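Long-range contacts in putative phosphosugar isomerase (Clostridium difficile, PDB 3G68), which probably binds phosphorylated sugars through its two SIS domains and may isomerise them, as in the isomerase part of glucosamine-6-phosphate synthase: residues B[192-197]-B[315-320]; B[198-203]-B[294-299]; B[232-237]-B[324-329]; B[257-262]-B[284-289]. All blocks are in the same frame, centred on the assembly; numbering follows the deposited sequence.

Contact 1: residues B[192-197]-B[315-320]; sequences KLSKQW and IVPIQL. With EDO (1,2-ethanediol), chain E.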
loop_
_atom_site.group_PDB
_atom_site.type_symbol
_atom_site.label_atom_id
_atom_site.label_comp_id
_atom_site.label_asym_id
_atom_site.label_seq_id
_atom_site.Cartn_x
_atom_site.Cartn_y
_atom_site.Cartn_z
ATOM N N LYS B 192 25.131 -29.735 -4.274
ATOM C CA LYS B 192 24.663 -29.902 -2.903
ATOM C C LYS B 192 24.043 -31.280 -2.670
ATOM O O LYS B 192 24.362 -31.932 -1.691
ATOM C CB LYS B 192 23.644 -28.830 -2.574
ATOM C CG LYS B 192 24.241 -27.430 -2.401
ATOM C CD LYS B 192 23.064 -26.427 -2.296
ATOM C CE LYS B 192 23.501 -25.019 -2.016
ATOM N NZ LYS B 192 22.318 -24.096 -1.993
ATOM N N LEU B 193 23.176 -31.724 -3.574
ATOM C CA LEU B 193 22.565 -33.057 -3.420
ATOM C C LEU B 193 23.628 -34.161 -3.572
ATOM O O LEU B 193 23.622 -35.151 -2.838
ATOM C CB LEU B 193 21.450 -33.237 -4.411
ATOM C CG LEU B 193 20.201 -32.380 -4.179
ATOM C CD1 LEU B 193 19.365 -32.374 -5.442
ATOM C CD2 LEU B 193 19.438 -32.944 -2.969
ATOM N N SER B 194 24.553 -33.962 -4.505
ATOM C CA SER B 194 25.681 -34.899 -4.667
ATOM C C SER B 194 26.479 -35.088 -3.374
ATOM O O SER B 194 26.784 -36.218 -2.981
ATOM C CB SER B 194 26.588 -34.443 -5.793
ATOM O OG SER B 194 25.890 -34.417 -7.027
ATOM N N LYS B 195 26.803 -33.976 -2.700
ATOM C CA LYS B 195 27.565 -34.005 -1.471
ATOM C C LYS B 195 26.867 -34.824 -0.369
ATOM O O LYS B 195 27.525 -35.568 0.349
ATOM C CB LYS B 195 27.850 -32.560 -1.023
ATOM C CG LYS B 195 28.775 -32.424 0.153
ATOM C CD LYS B 195 29.177 -30.957 0.342
ATOM C CE LYS B 195 30.144 -30.799 1.506
ATOM N NZ LYS B 195 30.365 -29.358 1.903
ATOM N N GLN B 196 25.539 -34.719 -0.275
ATOM C CA GLN B 196 24.751 -35.467 0.694
ATOM C C GLN B 196 24.752 -36.970 0.352
ATOM O O GLN B 196 24.929 -37.814 1.217
ATOM C CB GLN B 196 23.308 -34.940 0.718
ATOM C CG GLN B 196 23.153 -33.511 1.224
ATOM C CD GLN B 196 21.737 -32.953 1.005
ATOM O OE1 GLN B 196 20.739 -33.698 1.018
ATOM N NE2 GLN B 196 21.646 -31.638 0.800
ATOM N N TRP B 197 24.569 -37.280 -0.915
ATOM C CA TRP B 197 24.612 -38.676 -1.402
ATOM C C TRP B 197 25.977 -39.362 -1.146
ATOM O O TRP B 197 26.007 -40.529 -0.724
ATOM C CB TRP B 197 24.181 -38.707 -2.870
ATOM C CG TRP B 197 24.478 -39.931 -3.689
ATOM C CD1 TRP B 197 23.754 -41.108 -3.750
ATOM C CD2 TRP B 197 25.502 -40.042 -4.662
ATOM N NE1 TRP B 197 24.314 -41.958 -4.676
ATOM C CE2 TRP B 197 25.382 -41.327 -5.258
ATOM C CE3 TRP B 197 26.559 -39.203 -5.062
ATOM C CZ2 TRP B 197 26.253 -41.767 -6.250
ATOM C CZ3 TRP B 197 27.425 -39.646 -6.040
ATOM C CH2 TRP B 197 27.273 -40.928 -6.617
ATOM N N ILE B 315 27.358 -35.410 -14.661
ATOM C CA ILE B 315 28.507 -36.023 -14.015
ATOM C C ILE B 315 29.070 -35.246 -12.820
ATOM O O ILE B 315 30.065 -35.667 -12.230
ATOM C CB ILE B 315 29.624 -36.440 -15.010
ATOM C CG1 ILE B 315 30.293 -35.264 -15.691
ATOM C CG2 ILE B 315 29.086 -37.397 -16.067
ATOM C CD1 ILE B 315 31.573 -35.711 -16.432
ATOM N N VAL B 316 28.423 -34.139 -12.444
ATOM C CA VAL B 316 28.816 -33.388 -11.220
ATOM C C VAL B 316 29.053 -34.333 -10.024
ATOM O O VAL B 316 30.091 -34.222 -9.367
ATOM C CB VAL B 316 27.801 -32.254 -10.884
ATOM C CG1 VAL B 316 28.032 -31.649 -9.495
ATOM C CG2 VAL B 316 27.914 -31.177 -11.904
ATOM N N PRO B 317 28.097 -35.241 -9.723
ATOM C CA PRO B 317 28.309 -36.189 -8.610
ATOM C C PRO B 317 29.560 -37.035 -8.691
ATOM O O PRO B 317 30.201 -37.281 -7.674
ATOM C CB PRO B 317 27.052 -37.066 -8.637
ATOM C CG PRO B 317 26.330 -36.683 -9.859
ATOM C CD PRO B 317 26.717 -35.345 -10.235
ATOM N N ILE B 318 29.913 -37.465 -9.903
ATOM C CA ILE B 318 31.058 -38.323 -10.098
ATOM C C ILE B 318 32.329 -37.489 -9.919
ATOM O O ILE B 318 33.252 -37.936 -9.255
ATOM C CB ILE B 318 31.073 -39.033 -11.490
ATOM C CG1 ILE B 318 29.809 -39.869 -11.693
ATOM C CG2 ILE B 318 32.288 -39.947 -11.569
ATOM C CD1 ILE B 318 29.648 -40.923 -10.671
ATOM N N GLN B 319 32.379 -36.292 -10.499
ATOM C CA GLN B 319 33.518 -35.397 -10.258
ATOM C C GLN B 319 33.658 -35.056 -8.806
ATOM O O GLN B 319 34.784 -34.913 -8.320
ATOM C CB GLN B 319 33.377 -34.109 -11.068
ATOM C CG GLN B 319 33.511 -34.317 -12.556
ATOM C CD GLN B 319 32.890 -33.196 -13.335
ATOM O OE1 GLN B 319 31.889 -32.597 -12.905
ATOM N NE2 GLN B 319 33.475 -32.886 -14.497
ATOM N N LEU B 320 32.548 -34.908 -8.074
ATOM C CA LEU B 320 32.645 -34.619 -6.645
ATOM C C LEU B 320 33.240 -35.789 -5.888
ATOM O O LEU B 320 34.001 -35.587 -4.916
ATOM C CB LEU B 320 31.336 -34.111 -6.026
ATOM C CG LEU B 320 31.433 -33.621 -4.592
ATOM C CD1 LEU B 320 32.521 -32.512 -4.420
ATOM C CD2 LEU B 320 30.080 -33.088 -4.160
HETATM C C1 EDO E . 23.594 -20.878 -1.240
HETATM O O1 EDO E . 22.608 -21.665 -0.556
HETATM C C2 EDO E . 22.971 -20.412 -2.544
HETATM O O2 EDO E . 22.845 -21.467 -3.504
#

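Contact 2: residues B[198-203]-B[294-299]; sequences IERNKE and ENDKNL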
loop_
_atom_site.group_PDB
_atom_site.type_symbol
_atom_site.label_atom_id
_atom_site.label_comp_id
_atom_site.label_asym_id
_atom_site.label_seq_id
_atom_site.Cartn_x
_atom_site.Cartn_y
_atom_site.Cartn_z
ATOM N N ILE B 198 27.075 -38.645 -1.391
ATOM C CA ILE B 198 28.413 -39.158 -1.121
ATOM C C ILE B 198 28.593 -39.494 0.367
ATOM O O ILE B 198 29.084 -40.569 0.699
ATOM C CB ILE B 198 29.494 -38.173 -1.575
ATOM C CG1 ILE B 198 29.533 -38.085 -3.093
ATOM C CG2 ILE B 198 30.868 -38.620 -1.080
ATOM C CD1 ILE B 198 30.349 -36.892 -3.682
ATOM N N GLU B 199 28.159 -38.570 1.233
ATOM C CA GLU B 199 28.253 -38.721 2.671
ATOM C C GLU B 199 27.446 -39.929 3.128
ATOM O O GLU B 199 27.914 -40.725 3.938
ATOM C CB GLU B 199 27.772 -37.421 3.339
ATOM C CG GLU B 199 27.859 -37.393 4.843
ATOM C CD GLU B 199 29.254 -37.536 5.393
ATOM O OE1 GLU B 199 30.234 -37.045 4.791
ATOM O OE2 GLU B 199 29.355 -38.118 6.492
ATOM N N ARG B 200 26.255 -40.092 2.561
ATOM C CA ARG B 200 25.395 -41.221 2.884
ATOM C C ARG B 200 26.004 -42.591 2.448
ATOM O O ARG B 200 25.763 -43.634 3.069
ATOM C CB ARG B 200 24.070 -40.990 2.144
ATOM C CG ARG B 200 22.966 -41.900 2.494
ATOM C CD ARG B 200 21.615 -41.363 1.998
ATOM N NE ARG B 200 21.453 -41.239 0.542
ATOM C CZ ARG B 200 21.287 -40.112 -0.164
ATOM N NH1 ARG B 200 21.227 -38.914 0.397
ATOM N NH2 ARG B 200 21.143 -40.196 -1.481
ATOM N N ASN B 201 26.734 -42.585 1.340
ATOM C CA ASN B 201 27.363 -43.795 0.767
ATOM C C ASN B 201 28.865 -43.855 0.945
ATOM O O ASN B 201 29.546 -44.614 0.238
ATOM C CB ASN B 201 27.014 -43.824 -0.731
ATOM C CG ASN B 201 25.553 -44.091 -0.949
ATOM O OD1 ASN B 201 25.082 -45.187 -0.670
ATOM N ND2 ASN B 201 24.812 -43.083 -1.392
ATOM N N LYS B 202 29.366 -43.126 1.943
ATOM C CA LYS B 202 30.803 -42.944 2.171
ATOM C C LYS B 202 31.589 -44.254 2.285
ATOM O O LYS B 202 32.650 -44.393 1.661
ATOM C CB LYS B 202 31.047 -42.122 3.443
ATOM C CG LYS B 202 32.514 -41.709 3.604
ATOM C CD LYS B 202 32.787 -40.876 4.860
ATOM C CE LYS B 202 32.303 -39.458 4.731
ATOM N NZ LYS B 202 32.638 -38.657 5.965
ATOM N N GLU B 203 31.076 -45.179 3.091
ATOM C CA GLU B 203 31.750 -46.465 3.341
ATOM C C GLU B 203 31.960 -47.260 2.039
ATOM O O GLU B 203 33.091 -47.642 1.732
ATOM C CB GLU B 203 30.984 -47.307 4.359
ATOM C CG GLU B 203 31.599 -48.727 4.630
ATOM C CD GLU B 203 30.878 -49.535 5.669
ATOM O OE1 GLU B 203 29.769 -49.120 6.061
ATOM O OE2 GLU B 203 31.399 -50.616 6.094
ATOM N N GLU B 294 13.717 -44.970 -4.613
ATOM C CA GLU B 294 14.129 -44.586 -3.252
ATOM C C GLU B 294 15.030 -45.656 -2.675
ATOM O O GLU B 294 14.588 -46.764 -2.348
ATOM C CB GLU B 294 12.945 -44.370 -2.303
ATOM N N ASN B 295 16.313 -45.332 -2.616
ATOM C CA ASN B 295 17.314 -46.185 -2.021
ATOM C C ASN B 295 18.415 -45.244 -1.628
ATOM O O ASN B 295 18.641 -44.262 -2.319
ATOM C CB ASN B 295 17.777 -47.240 -3.021
ATOM C CG ASN B 295 18.726 -48.267 -2.405
ATOM O OD1 ASN B 295 19.821 -47.944 -1.943
ATOM N ND2 ASN B 295 18.319 -49.526 -2.447
ATOM N N ASP B 296 19.079 -45.504 -0.511
ATOM C CA ASP B 296 20.190 -44.668 -0.082
ATOM C C ASP B 296 21.301 -44.562 -1.125
ATOM O O ASP B 296 21.996 -43.550 -1.212
ATOM C CB ASP B 296 20.811 -45.205 1.209
ATOM C CG ASP B 296 20.018 -44.848 2.443
ATOM O OD1 ASP B 296 18.938 -44.231 2.338
ATOM O OD2 ASP B 296 20.519 -45.182 3.538
ATOM N N LYS B 297 21.474 -45.632 -1.890
ATOM C CA LYS B 297 22.483 -45.692 -2.911
ATOM C C LYS B 297 22.183 -44.830 -4.129
ATOM O O LYS B 297 23.098 -44.568 -4.907
ATOM C CB LYS B 297 22.706 -47.154 -3.361
ATOM C CG LYS B 297 23.324 -48.035 -2.303
ATOM C CD LYS B 297 23.583 -49.474 -2.781
ATOM C CE LYS B 297 22.297 -50.310 -2.785
ATOM N NZ LYS B 297 22.666 -51.722 -3.011
ATOM N N ASN B 298 20.916 -44.471 -4.345
ATOM C CA ASN B 298 20.514 -43.685 -5.511
ATOM C C ASN B 298 20.519 -42.172 -5.265
ATOM O O ASN B 298 20.319 -41.720 -4.132
ATOM C CB ASN B 298 19.149 -44.143 -6.022
ATOM C CG ASN B 298 19.168 -45.589 -6.494
ATOM O OD1 ASN B 298 20.238 -46.137 -6.762
ATOM N ND2 ASN B 298 17.987 -46.205 -6.616
ATOM N N LEU B 299 20.814 -41.415 -6.326
ATOM C CA LEU B 299 20.868 -39.957 -6.279
ATOM C C LEU B 299 19.821 -39.418 -7.245
ATOM O O LEU B 299 19.990 -39.497 -8.468
ATOM C CB LEU B 299 22.240 -39.425 -6.677
ATOM C CG LEU B 299 22.387 -37.894 -6.841
ATOM C CD1 LEU B 299 21.970 -37.137 -5.550
ATOM C CD2 LEU B 299 23.819 -37.534 -7.230
#

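Contact 3: residues B[232-237]-B[324-329]; sequences ETMRIP and EIPTLR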
loop_
_atom_site.group_PDB
_atom_site.type_symbol
_atom_site.label_atom_id
_atom_site.label_comp_id
_atom_site.label_asym_id
_atom_site.label_seq_id
_atom_site.Cartn_x
_atom_site.Cartn_y
_atom_site.Cartn_z
ATOM N N GLU B 232 41.890 -41.689 -12.652
ATOM C CA GLU B 232 43.046 -40.843 -12.286
ATOM C C GLU B 232 43.126 -40.525 -10.799
ATOM O O GLU B 232 44.215 -40.337 -10.274
ATOM C CB GLU B 232 42.989 -39.542 -13.076
ATOM C CG GLU B 232 43.217 -39.716 -14.578
ATOM C CD GLU B 232 43.001 -38.424 -15.397
ATOM O OE1 GLU B 232 42.341 -37.470 -14.926
ATOM O OE2 GLU B 232 43.486 -38.392 -16.544
ATOM N N THR B 233 41.988 -40.504 -10.113
ATOM C CA THR B 233 41.940 -40.081 -8.703
ATOM C C THR B 233 41.759 -41.229 -7.712
ATOM O O THR B 233 42.362 -41.234 -6.632
ATOM C CB THR B 233 40.838 -39.017 -8.517
ATOM O OG1 THR B 233 39.551 -39.534 -8.913
ATOM C CG2 THR B 233 41.166 -37.774 -9.347
HETATM N N MSE B 234 40.919 -42.189 -8.067
HETATM C CA MSE B 234 40.702 -43.377 -7.224
HETATM C C MSE B 234 41.801 -44.409 -7.452
HETATM O O MSE B 234 42.017 -45.308 -6.618
HETATM C CB MSE B 234 39.342 -44.005 -7.521
HETATM C CG MSE B 234 38.162 -43.078 -7.321
HETATM SE SE MSE B 234 37.778 -42.790 -5.441
HETATM C CE MSE B 234 37.056 -44.564 -5.053
ATOM N N ARG B 235 42.469 -44.324 -8.604
ATOM C CA ARG B 235 43.615 -45.179 -8.952
ATOM C C ARG B 235 43.368 -46.684 -8.874
ATOM O O ARG B 235 44.134 -47.452 -8.274
ATOM C CB ARG B 235 44.810 -44.739 -8.139
ATOM C CG ARG B 235 45.105 -43.334 -8.556
ATOM C CD ARG B 235 46.117 -42.676 -7.825
ATOM N NE ARG B 235 46.111 -41.295 -8.264
ATOM C CZ ARG B 235 46.875 -40.339 -7.753
ATOM N NH1 ARG B 235 47.750 -40.600 -6.790
ATOM N NH2 ARG B 235 46.750 -39.109 -8.236
ATOM N N ILE B 236 42.272 -47.055 -9.515
ATOM C CA ILE B 236 41.801 -48.423 -9.623
ATOM C C ILE B 236 41.244 -48.555 -11.029
ATOM O O ILE B 236 41.087 -47.542 -11.730
ATOM C CB ILE B 236 40.675 -48.731 -8.569
ATOM C CG1 ILE B 236 39.481 -47.789 -8.749
ATOM C CG2 ILE B 236 41.251 -48.702 -7.138
ATOM C CD1 ILE B 236 38.334 -48.034 -7.763
ATOM N N PRO B 237 40.915 -49.779 -11.444
ATOM C CA PRO B 237 40.294 -49.891 -12.757
ATOM C C PRO B 237 38.945 -49.217 -12.853
ATOM O O PRO B 237 38.055 -49.455 -12.002
ATOM C CB PRO B 237 40.158 -51.403 -12.963
ATOM C CG PRO B 237 41.241 -51.970 -12.119
ATOM C CD PRO B 237 41.176 -51.116 -10.882
ATOM N N GLU B 324 36.434 -35.710 -3.309
ATOM C CA GLU B 324 36.267 -36.068 -1.889
ATOM C C GLU B 324 36.744 -37.431 -1.366
ATOM O O GLU B 324 37.285 -37.541 -0.256
ATOM C CB GLU B 324 34.804 -35.975 -1.508
ATOM C CG GLU B 324 34.237 -34.570 -1.588
ATOM C CD GLU B 324 32.831 -34.478 -0.938
ATOM O OE1 GLU B 324 32.227 -35.538 -0.675
ATOM O OE2 GLU B 324 32.328 -33.350 -0.697
ATOM N N ILE B 325 36.479 -38.469 -2.137
ATOM C CA ILE B 325 36.772 -39.842 -1.681
ATOM C C ILE B 325 38.265 -40.170 -1.715
ATOM O O ILE B 325 38.732 -40.822 -0.791
ATOM C CB ILE B 325 35.862 -40.876 -2.396
ATOM C CG1 ILE B 325 34.382 -40.534 -2.107
ATOM C CG2 ILE B 325 36.193 -42.317 -1.977
ATOM C CD1 ILE B 325 33.901 -40.712 -0.607
ATOM N N PRO B 326 39.016 -39.771 -2.771
ATOM C CA PRO B 326 40.444 -40.053 -2.735
ATOM C C PRO B 326 41.172 -39.517 -1.493
ATOM O O PRO B 326 42.118 -40.157 -1.046
ATOM C CB PRO B 326 40.986 -39.380 -3.991
ATOM C CG PRO B 326 39.884 -39.464 -4.934
ATOM C CD PRO B 326 38.638 -39.209 -4.062
ATOM N N THR B 327 40.710 -38.401 -0.929
ATOM C CA THR B 327 41.316 -37.858 0.303
ATOM C C THR B 327 41.176 -38.847 1.474
ATOM O O THR B 327 41.949 -38.782 2.423
ATOM C CB THR B 327 40.736 -36.459 0.687
ATOM O OG1 THR B 327 39.363 -36.596 1.080
ATOM C CG2 THR B 327 40.797 -35.521 -0.487
ATOM N N LEU B 328 40.187 -39.753 1.414
ATOM C CA LEU B 328 40.026 -40.803 2.429
ATOM C C LEU B 328 40.765 -42.101 2.063
ATOM O O LEU B 328 40.681 -43.073 2.803
ATOM C CB LEU B 328 38.537 -41.088 2.634
ATOM C CG LEU B 328 37.586 -39.917 2.863
ATOM C CD1 LEU B 328 36.178 -40.447 3.061
ATOM C CD2 LEU B 328 38.017 -39.083 4.053
ATOM N N ARG B 329 41.515 -42.105 0.959
ATOM C CA ARG B 329 42.248 -43.250 0.432
ATOM C C ARG B 329 43.713 -42.905 0.149
ATOM O O ARG B 329 44.347 -43.486 -0.735
ATOM C CB ARG B 329 41.584 -43.753 -0.878
ATOM C CG ARG B 329 40.159 -44.230 -0.743
ATOM C CD ARG B 329 39.406 -44.168 -2.089
ATOM N NE ARG B 329 40.049 -44.884 -3.211
ATOM C CZ ARG B 329 39.816 -46.149 -3.555
ATOM N NH1 ARG B 329 38.951 -46.894 -2.901
ATOM N NH2 ARG B 329 40.443 -46.679 -4.607
HETATM O O HOH W 1 42.243 -42.847 -4.192
#

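Contact 4: residues B[257-262]-B[284-289]; sequences DSTIFI and NVFAIG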
loop_
_atom_site.group_PDB
_atom_site.type_symbol
_atom_site.label_atom_id
_atom_site.label_comp_id
_atom_site.label_asym_id
_atom_site.label_seq_id
_atom_site.Cartn_x
_atom_site.Cartn_y
_atom_site.Cartn_z
ATOM N N ASP B 257 32.529 -57.762 -5.851
ATOM C CA ASP B 257 33.463 -56.654 -5.600
ATOM C C ASP B 257 33.370 -55.511 -6.641
ATOM O O ASP B 257 34.151 -54.543 -6.551
ATOM C CB ASP B 257 34.916 -57.162 -5.566
ATOM C CG ASP B 257 35.303 -57.869 -4.262
ATOM O OD1 ASP B 257 34.636 -57.719 -3.201
ATOM O OD2 ASP B 257 36.345 -58.551 -4.318
ATOM N N SER B 258 32.465 -55.616 -7.628
ATOM C CA SER B 258 32.285 -54.585 -8.644
ATOM C C SER B 258 31.396 -53.448 -8.116
ATOM O O SER B 258 30.380 -53.703 -7.414
ATOM C CB SER B 258 31.553 -55.147 -9.885
ATOM O OG SER B 258 32.248 -56.237 -10.475
ATOM N N THR B 259 31.776 -52.225 -8.470
ATOM C CA THR B 259 30.991 -51.022 -8.242
ATOM C C THR B 259 30.498 -50.553 -9.603
ATOM O O THR B 259 31.295 -50.465 -10.575
ATOM C CB THR B 259 31.795 -49.940 -7.562
ATOM O OG1 THR B 259 32.205 -50.400 -6.261
ATOM C CG2 THR B 259 30.942 -48.649 -7.409
ATOM N N ILE B 260 29.212 -50.207 -9.666
ATOM C CA ILE B 260 28.588 -49.722 -10.916
ATOM C C ILE B 260 27.759 -48.479 -10.656
ATOM O O ILE B 260 26.952 -48.426 -9.721
ATOM C CB ILE B 260 27.656 -50.742 -11.655
ATOM C CG1 ILE B 260 28.314 -52.105 -11.817
ATOM C CG2 ILE B 260 27.284 -50.209 -13.049
ATOM C CD1 ILE B 260 28.249 -52.924 -10.599
ATOM N N PHE B 261 28.007 -47.456 -11.489
ATOM C CA PHE B 261 27.265 -46.198 -11.477
ATOM C C PHE B 261 26.435 -46.209 -12.752
ATOM O O PHE B 261 26.998 -46.414 -13.846
ATOM C CB PHE B 261 28.170 -44.981 -11.477
ATOM C CG PHE B 261 28.900 -44.810 -10.215
ATOM C CD1 PHE B 261 28.259 -44.247 -9.114
ATOM C CD2 PHE B 261 30.203 -45.246 -10.082
ATOM C CE1 PHE B 261 28.902 -44.099 -7.912
ATOM C CE2 PHE B 261 30.884 -45.083 -8.862
ATOM C CZ PHE B 261 30.231 -44.507 -7.778
ATOM N N ILE B 262 25.119 -46.053 -12.602
ATOM C CA ILE B 262 24.203 -45.973 -13.745
ATOM C C ILE B 262 23.704 -44.525 -13.857
ATOM O O ILE B 262 23.074 -43.997 -12.942
ATOM C CB ILE B 262 23.037 -46.982 -13.647
ATOM C CG1 ILE B 262 23.624 -48.423 -13.604
ATOM C CG2 ILE B 262 22.102 -46.834 -14.863
ATOM C CD1 ILE B 262 22.609 -49.579 -13.674
ATOM N N ASN B 284 26.903 -52.985 -4.773
ATOM C CA ASN B 284 27.468 -51.682 -5.107
ATOM C C ASN B 284 26.958 -51.070 -6.396
ATOM O O ASN B 284 27.760 -50.600 -7.223
ATOM C CB ASN B 284 29.003 -51.832 -5.149
ATOM C CG ASN B 284 29.530 -52.528 -3.928
ATOM O OD1 ASN B 284 29.202 -52.151 -2.803
ATOM N ND2 ASN B 284 30.310 -53.585 -4.134
ATOM N N VAL B 285 25.628 -51.066 -6.578
ATOM C CA VAL B 285 24.995 -50.440 -7.744
ATOM C C VAL B 285 24.375 -49.083 -7.287
ATOM O O VAL B 285 23.568 -49.024 -6.349
ATOM C CB VAL B 285 23.952 -51.330 -8.449
ATOM C CG1 VAL B 285 23.422 -50.555 -9.687
ATOM C CG2 VAL B 285 24.573 -52.685 -8.888
ATOM N N PHE B 286 24.770 -48.000 -7.939
ATOM C CA PHE B 286 24.313 -46.629 -7.593
ATOM C C PHE B 286 23.701 -46.020 -8.843
ATOM O O PHE B 286 24.389 -45.870 -9.837
ATOM C CB PHE B 286 25.495 -45.748 -7.134
ATOM C CG PHE B 286 26.285 -46.328 -5.992
ATOM C CD1 PHE B 286 25.961 -46.023 -4.668
ATOM C CD2 PHE B 286 27.364 -47.157 -6.231
ATOM C CE1 PHE B 286 26.668 -46.563 -3.631
ATOM C CE2 PHE B 286 28.086 -47.703 -5.165
ATOM C CZ PHE B 286 27.736 -47.406 -3.882
ATOM N N ALA B 287 22.403 -45.690 -8.798
ATOM C CA ALA B 287 21.726 -45.071 -9.946
ATOM C C ALA B 287 21.552 -43.582 -9.719
ATOM O O ALA B 287 21.198 -43.160 -8.646
ATOM C CB ALA B 287 20.385 -45.737 -10.206
ATOM N N ILE B 288 21.829 -42.804 -10.752
ATOM C CA ILE B 288 21.764 -41.351 -10.701
ATOM C C ILE B 288 20.803 -40.864 -11.801
ATOM O O ILE B 288 20.982 -41.188 -12.980
ATOM C CB ILE B 288 23.173 -40.729 -10.951
ATOM C CG1 ILE B 288 24.177 -41.198 -9.877
ATOM C CG2 ILE B 288 23.047 -39.234 -11.047
ATOM C CD1 ILE B 288 25.644 -40.809 -10.112
ATOM N N GLY B 289 19.799 -40.076 -11.402
ATOM C CA GLY B 289 18.866 -39.515 -12.353
ATOM C C GLY B 289 17.641 -38.835 -11.795
ATOM O O GLY B 289 17.454 -38.739 -10.573
#

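Contact 1: residues B[192-197]-B[315-320]
In the second of the two SIS folds, helix 187-200 packs against the start of helix 316-324, with Ser194 facing Pro317. The short axes pass 9.0 Å apart at a crossing angle of -52°. Pro317 belongs to the first helical turn, where a proline is tolerated because no N-H is needed there, and its compact ring suits the close approach. Ser194 OG lies 3.3 Å from Pro317 CB. With its hydroxyl folded back beside the backbone N (chi1 -62°), Ser194 OG donates to Val190 O, one turn back in its own helix, and so presents a small, satisfied surface. The Trp197 and Pro317 side chains cross at about a right angle, Trp197 CZ3 touching Pro317 CB at 3.7 Å, while Trp197 NE1 bonds to Lys297 O. On the side away from helix 316-324, Lys192 NZ bonds to both oxygens of an ethanediol, probably from the crystallisation liquor, that also bonds to Thr3 and Asp6 of the second subunit. One turn beyond Pro317, Leu320 rests its CD2 3.7 Å from Lys195 N.

Contact 2: residues B[198-203]-B[294-299]
Asp296 O is gripped by the side chains of Arg200, the last residue of helix 187-200, and Asn201, the next one: Arg200 NE lies 3.0 Å from Asp296 O (N-H...O angle 163°) and Asn201 ND2 lies 2.9 Å from Asp296 O (164°). The acceptor belongs to a type I beta turn, Asn295 to Asn298, that leads into strand 299-300 at the border of the SIS-domain sheet. Arg200 NE meets a lone pair in the carbonyl plane, whereas Asn201 ND2 comes in tilted from that plane. Arginine suits this place because its long chain, turned at chi3 (64°), sets the edge of the guanidinium along the turn; NH2 adds a weak bond to Asn298 O at 3.2 Å. Asn201 also gives ND2 to Trp197 O, so one amide ties the helix end to the turn.

The turn is braced from within. Asn295 OD1 accepts from Lys297 N at 2.8 Å, an Asx turn, for which the short side-chain carbonyl of asparagine is well placed, and Asn298 N bonds to Asn295 O. Farther out, the Asp296 carboxylate lies well out of the guanidinium plane; the opposite charges probably attract, but no N-H points at it. Its CG packs on the aliphatic part of Arg200, 3.9 Å from CD. The other end of the gripping amide, Asn201 OD1, rests 3.5 Å from Lys297 CA.

Contact 3: residues B[232-237]-B[324-329]
Two successive bends in selenomethionine Met234, chi2 -74° and chi3 -72°, swing its methyl over the guanidinium of Arg329, whose own chain turns at chi3 (55°) to lie beneath it. Met234 CE sits over the centre of that flat group, 3.5 Å from Arg329 CZ; the unbranched, flexible chain of a methionine-type residue allows this fit. Arg329 works at its edge as well: NH2 donates to Met234 O, the carbonyl of the last helical residue, at 2.9 Å, and Ile236 CG2 lies near the plane, 3.3 Å from NH2. A water bridges Arg329 NE and Thr233 O, and NH1 bonds to Val206 O and Ser208 O, fixing the group's rotation. Next to this, Met234 SE meets Ile325 CG2 at 3.8 Å, and the rigid ring of Pro326 puts CG 3.7 Å from Thr233 CB. The contact joins the end of helix 220-234 to the 3-10 segment after helix 316-324; Ile325 packs on Leu205 and Val206 of helix 202-206, and Pro237 leads into strand 238-242, beside strand 210-215.

Contact 4: residues B[257-262]-B[284-289]
Backbone bonds carry the pairing of Ile260 and Ile262 with the parallel strand 284-289. Ile260 N donates to Asn284 O at 2.9 Å and Ile260 O accepts from Phe286 N at 2.8 Å; two residues on, Ile262 N bonds to Phe286 O at 2.9 Å and Ile262 O accepts from Ile288 N at 2.8 Å. Ile260 thus bonds to the residues on either side of its partner Val285, and Ile262 to those flanking Ala287, as in a parallel sheet. One side-chain bond extends the pairing at the strand start: Asn284 ND2 reaches Ser258 O at 3.3 Å, from well above the carbonyl plane. The same oxygen also bonds to Thr282 OG1.

Phe261 and Phe286 lie on one face, with Thr259 and Asn284. The phenylalanines run side by side, planes 24° apart and centroids 5.3 Å apart, but so slid that the rings barely overlap. Large flat residues suit this buried face, and Thr259 CG2 lies at the edge of the Phe286 ring, 3.8 Å from CE2.

Aliphatic packing forms the other face, where Ile262 CD1 lies 4.2 Å from Val285 CG1; beta-branched residues such as these favour extended backbone. Helix 271-279, the connection of this beta-alpha-beta unit, packs there on Ile262, Val285 and Ala287, while helix 202-206 touches the phenylalanines and strand 210-215 flanks strand 258-264.

In the fold
All four contacts belong to one SIS-type fold, and contact 4 supplies two adjacent strands of its parallel sheet. Trp197 and Ile318 of contact 1 lie on the phenylalanine face, Trp197 CH2 being 3.8 Å from Phe261 CE1. Contact 2 extends the same sheet: Leu299 N probably bonds to Ala287 O at 2.9 Å. Helix 187-200 passes from contact 1 into contact 2, while helix 316-324 leads from contact 1 to contact 3. Ile198, in the helical segment of contact 2, packs on contact 3, its CG2 3.7 Å from Ile325 CD1. Contacts 3 and 4 stay about 7 Å apart at their nearest atoms. The ethanediol on Lys192 of contact 1 lies at the boundary with the second subunit.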